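Phage integrase (Pectobacterium atrosepticum, PDB 3JU0) probably binds arm-type DNA sites through this N-terminal domain, as part of a phage-family integrase associated with DNA recombination and integration. Local coordinates at residues 57-61 against 62-66. Sequence-based numbering, arbitrary orientation.
Sequences PAVSL and ADARQ
Ser60 and Asp63 form a capping box at the start of helix 61-76. Ser60 is the N-cap. Ser60 OG accepts a hydrogen bond from Asp63 N at 3.0 Å, with an N-H...O angle of 168°. The return bond runs from Ser60 N to Asp63 OD2, at 2.9 Å and nearly straight. OD2 is met on its anti side, with the donor somewhat out of the carboxylate plane. Asp63 CG lies anti to its own carbonyl carbon (chi1 -65°), which turns the carboxylate back toward Ser60 N. The serine side chain thus takes up an N-H of the first turn, and the aspartate side chain takes up that of the N-cap residue. The other carboxylate oxygen, OD1, accepts from Ile92 N, so Asp63 also ties the helix start to the C-terminal part of the chain.

The helical bonding begins here, with Ala64 N donating to Ser60 O and Arg65 N to Leu61 O. The cap closes the short loop that leads from strand 47-56, an outer strand of the four-stranded antiparallel sheet of the arm-type binding domain, into the long helix. Val59 is buried just before the cap. Val59 CG1 packs on Asp63 CB at 3.6 Å and lies 4.2 Å from Ala64 CB.

Leu61 and Arg65, one helical turn apart, cross their side chains. Leu61 CD1 covers one face of the Arg65 guanidinium, 3.5 Å above the plane and nearer its edge than its centre. A stretched Arg65 side chain carries the guanidinium alongside Leu61, and Arg65 NH2 forms a salt bridge with Asp22 OD2 of strand 18-23. Leu61 and Ala64 both touch Trp38 of strand 36-44.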
# COMPACT_ATOMS: atom_id res chain seq x y z
N PRO A 57 -0.01 1.79 -11.31
CA PRO A 57 0.06 3.22 -11.14
C PRO A 57 -1.29 3.89 -10.85
O PRO A 57 -1.33 5.07 -10.76
CB PRO A 57 0.61 3.69 -12.51
CG PRO A 57 0.00 2.70 -13.39
CD PRO A 57 0.03 1.40 -12.73
N ALA A 58 -2.37 3.12 -10.68
CA ALA A 58 -3.68 3.69 -10.29
C ALA A 58 -3.54 4.48 -8.99
O ALA A 58 -4.13 5.58 -8.82
CB ALA A 58 -4.70 2.61 -10.20
N VAL A 59 -2.72 3.95 -8.11
CA VAL A 59 -2.39 4.53 -6.82
C VAL A 59 -0.88 4.83 -6.83
O VAL A 59 -0.04 3.96 -6.93
CB VAL A 59 -2.76 3.50 -5.72
CG1 VAL A 59 -2.35 4.03 -4.34
CG2 VAL A 59 -4.26 3.13 -5.78
N SER A 60 -0.55 6.09 -6.69
CA SER A 60 0.85 6.52 -6.66
C SER A 60 1.50 6.28 -5.30
O SER A 60 0.82 5.92 -4.35
CB SER A 60 0.99 7.99 -6.91
OG SER A 60 0.44 8.80 -5.89
N LEU A 61 2.78 6.47 -5.21
CA LEU A 61 3.46 6.37 -3.93
C LEU A 61 2.89 7.35 -2.90
O LEU A 61 2.60 6.97 -1.76
CB LEU A 61 4.97 6.63 -4.17
CG LEU A 61 5.84 6.74 -2.90
CD1 LEU A 61 5.80 5.52 -2.00
CD2 LEU A 61 7.30 7.04 -3.24
N ALA A 62 2.67 8.58 -3.31
CA ALA A 62 2.01 9.55 -2.43
C ALA A 62 0.63 9.11 -2.00
O ALA A 62 0.23 9.25 -0.81
CB ALA A 62 1.98 10.91 -3.05
N ASP A 63 -0.17 8.62 -2.94
CA ASP A 63 -1.47 8.10 -2.63
C ASP A 63 -1.41 6.91 -1.63
O ASP A 63 -2.19 6.81 -0.69
CB ASP A 63 -2.17 7.59 -3.88
CG ASP A 63 -2.50 8.62 -4.93
OD1 ASP A 63 -2.89 9.76 -4.58
OD2 ASP A 63 -2.50 8.18 -6.16
N ALA A 64 -0.45 6.03 -1.81
CA ALA A 64 -0.27 4.89 -0.97
C ALA A 64 0.09 5.30 0.46
O ALA A 64 -0.45 4.77 1.41
CB ALA A 64 0.77 3.96 -1.52
N ARG A 65 0.96 6.29 0.60
CA ARG A 65 1.31 6.84 1.93
C ARG A 65 0.08 7.47 2.56
O ARG A 65 -0.10 7.32 3.79
CB ARG A 65 2.50 7.80 1.84
CG ARG A 65 3.78 7.16 1.45
CD ARG A 65 4.89 8.13 1.22
NE ARG A 65 6.15 7.47 1.03
CZ ARG A 65 7.19 8.00 0.42
NH1 ARG A 65 7.10 9.20 -0.12
NH2 ARG A 65 8.28 7.30 0.31
N GLN A 66 -0.79 8.12 1.78
CA GLN A 66 -2.02 8.69 2.34
C GLN A 66 -2.94 7.61 2.85
O GLN A 66 -3.55 7.73 3.94
CB GLN A 66 -2.71 9.54 1.25
CG GLN A 66 -4.06 10.05 1.61
CD GLN A 66 -4.04 10.97 2.77
OE1 GLN A 66 -5.07 11.11 3.46
NE2 GLN A 66 -2.89 11.61 3.03